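Type II secretion system protein L (Pseudomonas aeruginosa, PDB 6GHU) forms part of the inner-membrane platform of the type II secretion system, where it links the cytoplasmic energy-providing component to the rest of the secretion machinery. Local coordinates at residues L52-G62 with T70-G78; V12-E22 with V37-L48. All coordinates share one frame; numbering follows the deposited sequence. Where two conformers were deposited one is given.

Contact 1. Residues L52-G62 with T70-G78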
ATOM      1  N   LEU A  52      12.163   8.878   4.246  1.00 19.28           N
ATOM      2  CA  LEU A  52      12.024   7.656   3.461  1.00 18.02           C
ATOM      3  C   LEU A  52      13.370   7.210   2.914  1.00 21.87           C
ATOM      4  O   LEU A  52      13.706   6.021   2.952  1.00 20.64           O
ATOM      5  CB  LEU A  52      11.034   7.874   2.322  1.00 28.89           C
ATOM      6  CG  LEU A  52       9.584   8.077   2.750  1.00 24.81           C
ATOM      7  CD1 LEU A  52       8.786   8.651   1.608  1.00 25.12           C
ATOM      8  CD2 LEU A  52       8.986   6.757   3.227  1.00 24.00           C
ATOM      9  N   SER A  53      14.153   8.157   2.401  1.00 18.57           N
ATOM     10  CA  SER A  53      15.480   7.837   1.888  1.00 19.28           C
ATOM     11  C   SER A  53      16.397   7.365   3.006  1.00 24.13           C
ATOM     12  O   SER A  53      17.126   6.381   2.846  1.00 21.21           O
ATOM     13  CB  SER A  53      16.066   9.061   1.183  1.00 19.18           C
ATOM     14  OG  SER A  53      17.405   8.836   0.787  1.00 33.74           O
ATOM     15  N   GLU A  54      16.368   8.058   4.150  1.00 22.59           N
ATOM     16  CA  GLU A  54      17.162   7.662   5.310  0.59 24.11           C
ATOM     17  C   GLU A  54      16.843   6.236   5.744  1.00 22.62           C
ATOM     18  O   GLU A  54      17.722   5.511   6.221  1.00 23.89           O
ATOM     19  CB  GLU A  54      16.905   8.646   6.456  0.59 23.27           C
ATOM     20  CG  GLU A  54      17.137   8.098   7.860  0.59 33.45           C
ATOM     21  CD  GLU A  54      16.695   9.066   8.938  0.59 29.82           C
ATOM     22  OE1 GLU A  54      15.868   8.664   9.792  0.59 14.40           O
ATOM     23  OE2 GLU A  54      17.163  10.230   8.922  0.59 17.57           O
ATOM     24  N   SER A  55      15.582   5.831   5.616  1.00 26.91           N
ATOM     25  CA  SER A  55      15.209   4.479   6.019  1.00 24.94           C
ATOM     26  C   SER A  55      15.688   3.422   5.038  1.00 26.46           C
ATOM     27  O   SER A  55      15.491   2.231   5.301  1.00 35.85           O
ATOM     28  CB  SER A  55      13.695   4.368   6.169  1.00 25.19           C
ATOM     29  OG  SER A  55      13.075   4.310   4.896  1.00 27.63           O
ATOM     30  N   GLY A  56      16.289   3.817   3.920  1.00 22.57           N
ATOM     31  CA  GLY A  56      16.787   2.877   2.941  1.00 26.07           C
ATOM     32  C   GLY A  56      15.930   2.722   1.703  1.00 25.52           C
ATOM     33  O   GLY A  56      16.258   1.890   0.848  1.00 27.04           O
ATOM     34  N   LEU A  57      14.852   3.490   1.576  1.00 21.60           N
ATOM     35  CA  LEU A  57      13.966   3.388   0.427  1.00 25.19           C
ATOM     36  C   LEU A  57      14.424   4.315  -0.688  1.00 29.54           C
ATOM     37  O   LEU A  57      14.874   5.439  -0.439  1.00 22.86           O
ATOM     38  CB  LEU A  57      12.530   3.736   0.818  1.00 25.66           C
ATOM     39  CG  LEU A  57      11.882   2.850   1.881  1.00 20.75           C
ATOM     40  CD1 LEU A  57      10.516   3.398   2.237  1.00 21.53           C
ATOM     41  CD2 LEU A  57      11.776   1.421   1.387  1.00 24.88           C
ATOM     42  N   ALA A  58      14.318   3.827  -1.918  1.00 23.20           N
ATOM     43  CA  ALA A  58      14.449   4.692  -3.080  1.00 21.53           C
ATOM     44  C   ALA A  58      13.179   5.515  -3.213  1.00 21.89           C
ATOM     45  O   ALA A  58      12.070   4.973  -3.196  1.00 29.68           O
ATOM     46  CB  ALA A  58      14.687   3.867  -4.341  1.00 23.27           C
ATOM     47  N   VAL A  59      13.337   6.823  -3.324  1.00 23.36           N
ATOM     48  CA  VAL A  59      12.209   7.739  -3.260  1.00 24.54           C
ATOM     49  C   VAL A  59      12.447   8.877  -4.239  1.00 26.00           C
ATOM     50  O   VAL A  59      13.571   9.361  -4.395  1.00 23.95           O
ATOM     51  CB  VAL A  59      12.002   8.276  -1.826  1.00 30.09           C
ATOM     52  CG1 VAL A  59      13.216   9.077  -1.371  1.00 26.31           C
ATOM     53  CG2 VAL A  59      10.743   9.122  -1.749  1.00 28.11           C
ATOM     54  N   GLN A  60      11.380   9.289  -4.906  1.00 22.47           N
ATOM     55  CA  GLN A  60      11.387  10.463  -5.762  1.00 26.20           C
ATOM     56  C   GLN A  60      10.161  11.285  -5.406  1.00 25.15           C
ATOM     57  O   GLN A  60       9.054  10.745  -5.312  1.00 23.14           O
ATOM     58  CB  GLN A  60      11.387  10.071  -7.244  1.00 26.80           C
ATOM     59  CG  GLN A  60      12.633   9.308  -7.673  1.00 36.71           C
ATOM     60  CD  GLN A  60      13.914  10.115  -7.483  1.00 51.79           C
ATOM     61  OE1 GLN A  60      14.840   9.683  -6.792  1.00 58.53           O
ATOM     62  NE2 GLN A  60      13.971  11.286  -8.103  1.00 55.37           N
ATOM     63  N   LEU A  61      10.366  12.574  -5.160  1.00 25.65           N
ATOM     64  CA  LEU A  61       9.282  13.484  -4.822  1.00 25.91           C
ATOM     65  C   LEU A  61       8.974  14.338  -6.044  1.00 25.17           C
ATOM     66  O   LEU A  61       9.830  15.096  -6.512  1.00 24.46           O
ATOM     67  CB  LEU A  61       9.647  14.355  -3.621  1.00 20.19           C
ATOM     68  CG  LEU A  61       8.621  15.421  -3.230  1.00 20.29           C
ATOM     69  CD1 LEU A  61       7.315  14.769  -2.835  1.00 23.74           C
ATOM     70  CD2 LEU A  61       9.145  16.295  -2.098  1.00 26.16           C
ATOM     71  N   GLY A  62       7.764  14.200  -6.564  1.00 21.73           N
ATOM     72  CA  GLY A  62       7.350  14.962  -7.715  1.00 27.53           C
ATOM     73  C   GLY A  62       7.174  16.425  -7.374  1.00 23.01           C
ATOM     74  O   GLY A  62       7.308  16.865  -6.230  1.00 24.15           O
ATOM     75  N   THR A  70      -2.999  23.455   2.047  1.00 21.83           N
ATOM     76  CA  THR A  70      -2.107  22.316   1.870  1.00 24.44           C
ATOM     77  C   THR A  70      -1.345  22.421   0.554  1.00 27.52           C
ATOM     78  O   THR A  70      -1.734  23.147  -0.363  1.00 27.08           O
ATOM     79  CB  THR A  70      -2.878  20.981   1.911  1.00 27.91           C
ATOM     80  OG1 THR A  70      -3.900  20.972   0.908  1.00 28.08           O
ATOM     81  CG2 THR A  70      -3.517  20.768   3.270  1.00 32.90           C
ATOM     82  N   VAL A  71      -0.226  21.703   0.498  1.00 19.52           N
ATOM     83  CA  VAL A  71       0.488  21.426  -0.742  1.00 21.55           C
ATOM     84  C   VAL A  71       0.272  19.955  -1.084  1.00 23.81           C
ATOM     85  O   VAL A  71      -0.048  19.129  -0.225  1.00 21.97           O
ATOM     86  CB  VAL A  71       1.993  21.761  -0.636  1.00 19.92           C
ATOM     87  CG1 VAL A  71       2.187  23.210  -0.195  1.00 22.94           C
ATOM     88  CG2 VAL A  71       2.694  20.834   0.344  1.00 20.14           C
ATOM     89  N   SER A  72       0.448  19.626  -2.363  1.00 20.40           N
ATOM     90  CA  SER A  72       0.232  18.271  -2.847  1.00 26.34           C
ATOM     91  C   SER A  72       1.346  17.903  -3.810  1.00 24.73           C
ATOM     92  O   SER A  72       1.899  18.762  -4.502  1.00 22.06           O
ATOM     93  CB  SER A  72      -1.121  18.117  -3.548  1.00 27.84           C
ATOM     94  OG  SER A  72      -1.161  18.888  -4.730  1.00 32.81           O
ATOM     95  N   ALA A  73       1.671  16.615  -3.837  1.00 18.70           N
ATOM     96  CA  ALA A  73       2.739  16.106  -4.683  1.00 21.28           C
ATOM     97  C   ALA A  73       2.540  14.610  -4.855  1.00 21.06           C
ATOM     98  O   ALA A  73       1.729  13.984  -4.167  1.00 22.15           O
ATOM     99  CB  ALA A  73       4.114  16.404  -4.085  1.00 24.33           C
ATOM    100  N   ARG A  74       3.292  14.046  -5.790  1.00 22.12           N
ATOM    101  CA  ARG A  74       3.312  12.613  -6.036  1.00 22.93           C
ATOM    102  C   ARG A  74       4.643  12.050  -5.562  1.00 21.56           C
ATOM    103  O   ARG A  74       5.704  12.567  -5.928  1.00 25.14           O
ATOM    104  CB  ARG A  74       3.096  12.323  -7.523  1.00 32.51           C
ATOM    105  CG  ARG A  74       2.931  10.858  -7.875  1.00 25.12           C
ATOM    106  CD  ARG A  74       2.381  10.726  -9.293  1.00 27.74           C
ATOM    107  NE  ARG A  74       2.278   9.339  -9.732  1.00 23.22           N
ATOM    108  CZ  ARG A  74       3.262   8.662 -10.313  1.00 25.02           C
ATOM    109  NH1 ARG A  74       4.443   9.232 -10.516  1.00 21.39           N
ATOM    110  NH2 ARG A  74       3.061   7.410 -10.692  1.00 33.03           N
ATOM    111  N   LEU A  75       4.582  11.018  -4.727  1.00 22.13           N
ATOM    112  CA  LEU A  75       5.762  10.300  -4.257  1.00 25.72           C
ATOM    113  C   LEU A  75       5.856   8.964  -4.977  1.00 24.06           C
ATOM    114  O   LEU A  75       4.856   8.249  -5.093  1.00 22.35           O
ATOM    115  CB  LEU A  75       5.698  10.050  -2.748  1.00 30.20           C
ATOM    116  CG  LEU A  75       6.331  11.025  -1.763  1.00 39.19           C
ATOM    117  CD1 LEU A  75       6.072  10.530  -0.349  1.00 34.20           C
ATOM    118  CD2 LEU A  75       7.813  11.159  -2.004  1.00 30.42           C
ATOM    119  N   VAL A  76       7.048   8.631  -5.459  1.00 26.08           N
ATOM    120  CA  VAL A  76       7.329   7.329  -6.058  1.00 19.10           C
ATOM    121  C   VAL A  76       8.360   6.634  -5.177  1.00 25.48           C
ATOM    122  O   VAL A  76       9.444   7.181  -4.936  1.00 23.62           O
ATOM    123  CB  VAL A  76       7.838   7.459  -7.502  1.00 25.31           C
ATOM    124  CG1 VAL A  76       8.237   6.095  -8.064  1.00 32.57           C
ATOM    125  CG2 VAL A  76       6.780   8.105  -8.384  1.00 29.56           C
ATOM    126  N   ILE A  77       8.023   5.439  -4.696  1.00 23.06           N
ATOM    127  CA  ILE A  77       8.896   4.659  -3.825  1.00 27.47           C
ATOM    128  C   ILE A  77       9.191   3.326  -4.499  1.00 34.64           C
ATOM    129  O   ILE A  77       8.275   2.658  -4.992  1.00 25.24           O
ATOM    130  CB  ILE A  77       8.265   4.430  -2.440  1.00 29.38           C
ATOM    131  CG1 ILE A  77       7.879   5.771  -1.813  1.00 32.57           C
ATOM    132  CG2 ILE A  77       9.240   3.670  -1.547  1.00 31.15           C
ATOM    133  CD1 ILE A  77       7.138   5.652  -0.499  1.00 41.51           C
ATOM    134  N   GLY A  78      10.464   2.937  -4.501  1.00 30.40           N
ATOM    135  CA  GLY A  78      10.889   1.687  -5.105  1.00 39.04           C
ATOM    136  C   GLY A  78      11.463   1.902  -6.489  1.00 40.17           C
ATOM    137  O   GLY A  78      11.502   3.033  -6.974  1.00 40.99           O
TER

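Contact 2. Residues V12-E22 with V37-L48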
ATOM      1  N   VAL A  12       7.241   5.000   8.038  1.00 26.19           N
ATOM      2  CA  VAL A  12       7.908   6.293   7.933  1.00 24.02           C
ATOM      3  C   VAL A  12       6.881   7.402   7.740  1.00 28.93           C
ATOM      4  O   VAL A  12       6.932   8.445   8.404  1.00 25.57           O
ATOM      5  CB  VAL A  12       8.936   6.267   6.789  1.00 27.53           C
ATOM      6  CG1 VAL A  12       9.623   7.614   6.637  1.00 29.29           C
ATOM      7  CG2 VAL A  12       9.965   5.184   7.051  1.00 24.49           C
ATOM      8  N   ILE A  13       5.934   7.196   6.823  1.00 21.68           N
ATOM      9  CA  ILE A  13       4.904   8.202   6.586  1.00 26.74           C
ATOM     10  C   ILE A  13       4.102   8.432   7.857  1.00 28.88           C
ATOM     11  O   ILE A  13       3.716   9.566   8.174  1.00 24.28           O
ATOM     12  CB  ILE A  13       4.011   7.774   5.407  1.00 23.59           C
ATOM     13  CG1 ILE A  13       4.848   7.692   4.129  1.00 27.84           C
ATOM     14  CG2 ILE A  13       2.860   8.749   5.212  1.00 24.29           C
ATOM     15  CD1 ILE A  13       4.228   6.855   3.023  1.00 30.33           C
ATOM     16  N   GLY A  14       3.858   7.363   8.615  1.00 23.83           N
ATOM     17  CA  GLY A  14       3.152   7.476   9.879  1.00 31.93           C
ATOM     18  C   GLY A  14       3.859   8.348  10.894  1.00 26.00           C
ATOM     19  O   GLY A  14       3.207   8.888  11.792  1.00 37.54           O
ATOM     20  N   GLY A  15       5.180   8.489  10.780  1.00 31.37           N
ATOM     21  CA  GLY A  15       5.916   9.409  11.625  1.00 35.20           C
ATOM     22  C   GLY A  15       5.742  10.866  11.255  1.00 30.03           C
ATOM     23  O   GLY A  15       6.221  11.732  11.992  1.00 34.17           O
ATOM     24  N   GLU A  16       5.084  11.153  10.129  1.00 26.66           N
ATOM     25  CA  GLU A  16       4.744  12.516   9.733  1.00 25.43           C
ATOM     26  C   GLU A  16       3.232  12.687   9.804  1.00 22.59           C
ATOM     27  O   GLU A  16       2.539  12.562   8.785  1.00 24.09           O
ATOM     28  CB  GLU A  16       5.263  12.823   8.328  1.00 27.17           C
ATOM     29  CG  GLU A  16       6.777  12.952   8.248  1.00 29.46           C
ATOM     30  CD  GLU A  16       7.305  14.223   8.894  1.00 38.30           C
ATOM     31  OE1 GLU A  16       8.519  14.278   9.186  1.00 35.98           O
ATOM     32  OE2 GLU A  16       6.511  15.165   9.108  1.00 34.49           O
ATOM     33  N   PRO A  17       2.674  12.996  10.978  1.00 25.83           N
ATOM     34  CA  PRO A  17       1.211  12.962  11.129  1.00 23.37           C
ATOM     35  C   PRO A  17       0.471  14.029  10.340  1.00 29.38           C
ATOM     36  O   PRO A  17      -0.747  13.901  10.178  1.00 33.13           O
ATOM     37  CB  PRO A  17       1.003  13.165  12.638  1.00 33.28           C
ATOM     38  CG  PRO A  17       2.363  13.109  13.262  1.00 43.56           C
ATOM     39  CD  PRO A  17       3.338  13.469  12.202  1.00 34.50           C
ATOM     40  N   THR A  18       1.135  15.087   9.871  1.00 21.45           N
ATOM     41  CA  THR A  18       0.425  16.084   9.079  1.00 24.06           C
ATOM     42  C   THR A  18       0.314  15.693   7.611  1.00 29.35           C
ATOM     43  O   THR A  18      -0.372  16.387   6.857  1.00 22.37           O
ATOM     44  CB  THR A  18       1.097  17.458   9.184  1.00 25.43           C
ATOM     45  OG1 THR A  18       2.345  17.450   8.482  1.00 20.97           O
ATOM     46  CG2 THR A  18       1.328  17.843  10.645  1.00 26.10           C
ATOM     47  N   VAL A  19       0.954  14.602   7.192  1.00 19.42           N
ATOM     48  CA  VAL A  19       0.888  14.146   5.809  1.00 15.98           C
ATOM     49  C   VAL A  19      -0.321  13.237   5.653  1.00 25.67           C
ATOM     50  O   VAL A  19      -0.548  12.338   6.472  1.00 28.73           O
ATOM     51  CB  VAL A  19       2.182  13.420   5.401  1.00 21.70           C
ATOM     52  CG1 VAL A  19       2.114  12.985   3.937  1.00 25.18           C
ATOM     53  CG2 VAL A  19       3.386  14.320   5.632  1.00 25.61           C
ATOM     54  N   SER A  20      -1.096  13.467   4.601  1.00 27.43           N
ATOM     55  CA  SER A  20      -2.235  12.628   4.275  1.00 27.24           C
ATOM     56  C   SER A  20      -1.970  11.950   2.941  1.00 25.10           C
ATOM     57  O   SER A  20      -1.439  12.573   2.017  1.00 25.97           O
ATOM     58  CB  SER A  20      -3.538  13.444   4.214  1.00 28.08           C
ATOM     59  OG  SER A  20      -3.483  14.447   3.212  1.00 36.31           O
ATOM     60  N   VAL A  21      -2.308  10.667   2.864  1.00 26.91           N
ATOM     61  CA  VAL A  21      -2.204   9.886   1.637  1.00 21.94           C
ATOM     62  C   VAL A  21      -3.583   9.861   0.995  1.00 23.09           C
ATOM     63  O   VAL A  21      -4.485   9.159   1.466  1.00 34.56           O
ATOM     64  CB  VAL A  21      -1.697   8.466   1.909  1.00 25.18           C
ATOM     65  CG1 VAL A  21      -1.553   7.696   0.602  1.00 28.81           C
ATOM     66  CG2 VAL A  21      -0.376   8.510   2.652  1.00 25.92           C
ATOM     67  N   GLU A  22      -3.750  10.620  -0.089  1.00 19.23           N
ATOM     68  CA  GLU A  22      -5.039  10.684  -0.763  1.00 27.18           C
ATOM     69  C   GLU A  22      -5.240   9.474  -1.660  1.00 34.00           C
ATOM     70  O   GLU A  22      -6.354   8.953  -1.772  1.00 33.58           O
ATOM     71  CB  GLU A  22      -5.141  11.966  -1.589  1.00 27.71           C
ATOM     72  CG  GLU A  22      -4.909  13.248  -0.794  1.00 38.10           C
ATOM     73  CD  GLU A  22      -5.922  13.428   0.320  1.00 39.50           C
ATOM     74  OE1 GLU A  22      -5.512  13.469   1.497  1.00 49.02           O
ATOM     75  OE2 GLU A  22      -7.132  13.513   0.014  1.00 44.81           O
ATOM     76  N   VAL A  37       0.128  12.622  -2.049  1.00 20.45           N
ATOM     77  CA  VAL A  37       0.152  13.067  -0.663  1.00 21.20           C
ATOM     78  C   VAL A  37      -0.193  14.547  -0.595  1.00 21.75           C
ATOM     79  O   VAL A  37      -0.036  15.301  -1.559  1.00 21.96           O
ATOM     80  CB  VAL A  37       1.516  12.802   0.014  1.00 23.65           C
ATOM     81  CG1 VAL A  37       1.836  11.316   0.019  1.00 23.73           C
ATOM     82  CG2 VAL A  37       2.632  13.585  -0.676  1.00 26.45           C
ATOM     83  N   ARG A  38      -0.676  14.955   0.573  1.00 27.90           N
ATOM     84  CA  ARG A  38      -0.837  16.359   0.908  1.00 25.55           C
ATOM     85  C   ARG A  38      -0.186  16.611   2.260  1.00 23.46           C
ATOM     86  O   ARG A  38      -0.107  15.715   3.105  1.00 23.06           O
ATOM     87  CB  ARG A  38      -2.319  16.775   0.938  1.00 26.92           C
ATOM     88  CG  ARG A  38      -2.950  16.862  -0.439  1.00 40.50           C
ATOM     89  CD  ARG A  38      -4.261  17.635  -0.410  1.00 49.91           C
ATOM     90  NE  ARG A  38      -4.598  18.192  -1.722  1.00 65.07           N
ATOM     91  CZ  ARG A  38      -5.313  17.566  -2.657  1.00 72.78           C
ATOM     92  NH1 ARG A  38      -5.785  16.343  -2.445  1.00 54.23           N
ATOM     93  NH2 ARG A  38      -5.558  18.170  -3.814  1.00 68.68           N
ATOM     94  N   ALA A  39       0.291  17.836   2.452  1.00 21.54           N
ATOM     95  CA  ALA A  39       0.924  18.232   3.701  1.00 17.54           C
ATOM     96  C   ALA A  39       0.722  19.729   3.875  1.00 20.25           C
ATOM     97  O   ALA A  39       0.399  20.430   2.911  1.00 22.38           O
ATOM     98  CB  ALA A  39       2.418  17.876   3.707  1.00 19.84           C
ATOM     99  N   PRO A  40       0.892  20.248   5.092  1.00 22.37           N
ATOM    100  CA  PRO A  40       0.707  21.696   5.276  1.00 20.68           C
ATOM    101  C   PRO A  40       1.667  22.540   4.453  1.00 21.23           C
ATOM    102  O   PRO A  40       1.323  23.670   4.096  1.00 18.06           O
ATOM    103  CB  PRO A  40       0.920  21.897   6.785  1.00 20.80           C
ATOM    104  CG  PRO A  40       1.534  20.637   7.289  1.00 28.00           C
ATOM    105  CD  PRO A  40       1.082  19.548   6.373  1.00 23.03           C
ATOM    106  N   GLY A  41       2.856  22.033   4.140  1.00 20.71           N
ATOM    107  CA  GLY A  41       3.835  22.847   3.442  1.00 21.66           C
ATOM    108  C   GLY A  41       4.920  21.996   2.825  1.00 23.57           C
ATOM    109  O   GLY A  41       5.048  20.802   3.105  1.00 25.17           O
ATOM    110  N   PHE A  42       5.721  22.645   1.978  1.00 21.95           N
ATOM    111  CA  PHE A  42       6.750  21.933   1.231  1.00 21.12           C
ATOM    112  C   PHE A  42       7.808  21.343   2.155  1.00 22.06           C
ATOM    113  O   PHE A  42       8.361  20.277   1.860  1.00 21.86           O
ATOM    114  CB  PHE A  42       7.395  22.874   0.204  1.00 19.94           C
ATOM    115  CG  PHE A  42       6.408  23.529  -0.725  1.00 24.15           C
ATOM    116  CD1 PHE A  42       6.129  24.883  -0.617  1.00 26.13           C
ATOM    117  CD2 PHE A  42       5.750  22.793  -1.693  1.00 26.28           C
ATOM    118  CE1 PHE A  42       5.221  25.490  -1.465  1.00 21.23           C
ATOM    119  CE2 PHE A  42       4.833  23.396  -2.547  1.00 23.01           C
ATOM    120  CZ  PHE A  42       4.572  24.742  -2.434  1.00 26.87           C
ATOM    121  N   ASP A  43       8.102  22.013   3.274  1.00 17.10           N
ATOM    122  CA  ASP A  43       9.115  21.507   4.197  1.00 21.30           C
ATOM    123  C   ASP A  43       8.731  20.142   4.750  1.00 20.05           C
ATOM    124  O   ASP A  43       9.607  19.323   5.056  1.00 17.13           O
ATOM    125  CB  ASP A  43       9.322  22.495   5.345  1.00 20.87           C
ATOM    126  CG  ASP A  43       8.066  22.698   6.176  1.00 23.13           C
ATOM    127  OD1 ASP A  43       7.007  23.024   5.598  1.00 21.20           O
ATOM    128  OD2 ASP A  43       8.133  22.525   7.410  1.00 25.37           O
ATOM    129  N   VAL A  44       7.432  19.887   4.898  1.00 18.54           N
ATOM    130  CA  VAL A  44       6.973  18.597   5.393  1.00 22.84           C
ATOM    131  C   VAL A  44       7.164  17.520   4.331  1.00 22.95           C
ATOM    132  O   VAL A  44       7.524  16.380   4.643  1.00 23.76           O
ATOM    133  CB  VAL A  44       5.505  18.702   5.847  1.00 20.74           C
ATOM    134  CG1 VAL A  44       4.991  17.352   6.351  1.00 27.15           C
ATOM    135  CG2 VAL A  44       5.362  19.766   6.928  1.00 26.03           C
ATOM    136  N   LEU A  45       6.925  17.858   3.060  1.00 22.86           N
ATOM    137  CA  LEU A  45       7.145  16.892   1.992  1.00 24.04           C
ATOM    138  C   LEU A  45       8.626  16.575   1.843  1.00 24.35           C
ATOM    139  O   LEU A  45       9.000  15.421   1.605  1.00 18.73           O
ATOM    140  CB  LEU A  45       6.583  17.417   0.671  1.00 24.04           C
ATOM    141  CG  LEU A  45       5.072  17.607   0.560  1.00 25.15           C
ATOM    142  CD1 LEU A  45       4.730  18.237  -0.779  1.00 27.85           C
ATOM    143  CD2 LEU A  45       4.352  16.289   0.726  1.00 20.90           C
ATOM    144  N   GLU A  46       9.482  17.594   1.973  1.00 23.58           N
ATOM    145  CA  GLU A  46      10.921  17.381   1.871  1.00 24.57           C
ATOM    146  C   GLU A  46      11.433  16.563   3.044  1.00 24.63           C
ATOM    147  O   GLU A  46      12.296  15.695   2.872  1.00 25.33           O
ATOM    148  CB  GLU A  46      11.646  18.727   1.796  1.00 29.07           C
ATOM    149  CG  GLU A  46      13.158  18.670   2.036  1.00 32.44           C
ATOM    150  CD  GLU A  46      13.885  17.681   1.132  1.00 36.70           C
ATOM    151  OE1 GLU A  46      14.935  17.157   1.560  1.00 42.72           O
ATOM    152  OE2 GLU A  46      13.418  17.432  -0.000  1.00 33.40           O
ATOM    153  N   ARG A  47      10.910  16.822   4.244  1.00 24.24           N
ATOM    154  CA  ARG A  47      11.316  16.037   5.401  1.00 26.37           C
ATOM    155  C   ARG A  47      10.892  14.585   5.237  1.00 21.33           C
ATOM    156  O   ARG A  47      11.664  13.667   5.526  1.00 19.06           O
ATOM    157  CB  ARG A  47      10.722  16.637   6.674  1.00 20.66           C
ATOM    158  CG  ARG A  47      11.240  16.000   7.953  1.00 28.26           C
ATOM    159  CD  ARG A  47      10.847  16.814   9.168  1.00 29.29           C
ATOM    160  NE  ARG A  47       9.406  16.784   9.398  1.00 31.42           N
ATOM    161  CZ  ARG A  47       8.727  17.725  10.046  1.00 29.44           C
ATOM    162  NH1 ARG A  47       9.350  18.793  10.527  1.00 42.40           N
ATOM    163  NH2 ARG A  47       7.415  17.607  10.205  1.00 31.31           N
ATOM    164  N   LEU A  48       9.668  14.363   4.761  1.00 19.66           N
ATOM    165  CA  LEU A  48       9.193  13.008   4.513  1.00 22.38           C
ATOM    166  C   LEU A  48      10.049  12.295   3.469  1.00 25.18           C
ATOM    167  O   LEU A  48      10.376  11.115   3.629  1.00 20.63           O
ATOM    168  CB  LEU A  48       7.732  13.047   4.069  1.00 25.77           C
ATOM    169  CG  LEU A  48       7.170  11.711   3.573  1.00 26.78           C
ATOM    170  CD1 LEU A  48       7.329  10.644   4.642  1.00 25.90           C
ATOM    171  CD2 LEU A  48       5.719  11.858   3.183  1.00 24.70           C
TER

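Contact 1. Residues L52-G62 with T70-G78
Leu-75 spreads its two methyls under the neighbouring strand: CD2 meets Val-59 CG2 at 3.6 Å and Leu-61 CD1 at 3.7 Å, while CD1 meets Leu-52 CD1 tip to tip at 3.8 Å. The setting is the second hairpin of a ferredoxin-like fold in its alpha-beta-beta-alpha-beta-beta order, in which strands 59-67 and 70-77 run antiparallel and helix 42-54 covers the face that carries Val-59, Leu-61, Leu-75 and Ile-77. Val-59 CG2 lies anti to the backbone N, and this puts it against Leu-75, diagonally across the hairpin, while CG1 takes the place between N and the carbonyl carbon (chi1 63°). Leu-61 bridges Leu-75 and Ala-73, its CD1 resting 3.8 Å from Ala-73 CB. At the other end Ile-77 is held from two directions. Its CD1 is crossed at about a right angle by Leu-52, and its CG2 packs at 4.0 Å on Leu-57 CD1; Leu-5 and Ala-9 of helix 3-14 lie against the same side chain. The helix stops in a Schellman motif at Gly-56, and Leu-52 O receives Leu-57 N and Ser-55 OG from opposite faces of its plane. Gln-60 and Val-76 exchange two backbone hydrogen bonds, and past them Gly-62 N bonds to Arg-74 O at 2.7 Å.

Contact 2. Residues V12-E22 with V37-L48
Glu-16 and Arg-47 meet side-on, each carboxylate oxygen taking one nitrogen of the guanidinium. Arg-47 NE reaches Glu-16 OE1 at 2.7 Å from the syn side, somewhat out of the carboxylate plane, and the straighter bond of the pair joins Arg-47 NH2 to the syn lone pair of Glu-16 OE2 at 2.8 Å. The two flat groups are nearly coplanar, 21° apart. Bends in both chains bring this about, at chi2 in Glu-16 and at chi3 in Arg-47 (68°), the latter turning the guanidinium back to lie with its edge against the acid. Beside the salt bridge, Val-19 fills the angle between sheet and helix: it and Val-44 run alongside each other in opposite senses, Val-19 CG2 lying 3.5 Å from Val-44 CG1, and its CG1 touches Leu-48 CD2 at 3.9 Å. The other methyl of Leu-48, CD1, crosses to Ile-13 CG1, also at 3.9 Å, a contact that, with Val-12 on Leu-48 and Leu-52, packs helix 3-14 on helix 42-54. These are the two helices that cover one face of the antiparallel sheet in the ferredoxin-like fold, and the first hairpin, strands 20-27 and 32-39, lies between them in the chain. Thr-18 lays OG1 against Pro-40 CD and Val-44 CG1. The type I turn from Glu-16 to Val-19 carries the chain from helix 3-14 to strand 20-27. Farther out, Ser-20 and Arg-38 form a hydrogen-bonded antiparallel pair, and Val-21 faces Val-37 in the next, non-hydrogen-bonded one. Ser-20 OG donates to Glu-22 OE1 at 2.8 Å, on the anti side of that carboxylate; Glu-22 OE2 makes a long salt bridge, 4.0 Å, to Arg-38 NH1. The backbone of Glu-22 also hydrogen-bonds to the second subunit.

How the contacts relate
From the N terminus, helix 3-14 leads into contact 2, where residues 12-22 meet 37-48; this closes a loop around the first hairpin and sets helix 3-14 beside helix 42-54. Contact 1 opens only afterwards, residues 52-62 pairing with 70-78 around the second hairpin, so the two follow in series, neither nesting nor crossing. Helix 42-54 serves both, its beginning in contact 2 and its end in contact 1. The hairpins are joined in the sheet, where strand 70-77 lies beside strand 32-39: Val-71 N approaches Ala-39 O at 2.8 Å, probably a hydrogen bond. Across the sheet the strands run 20-27, 32-39, 70-77, 59-67, the first and last being outermost within the chain.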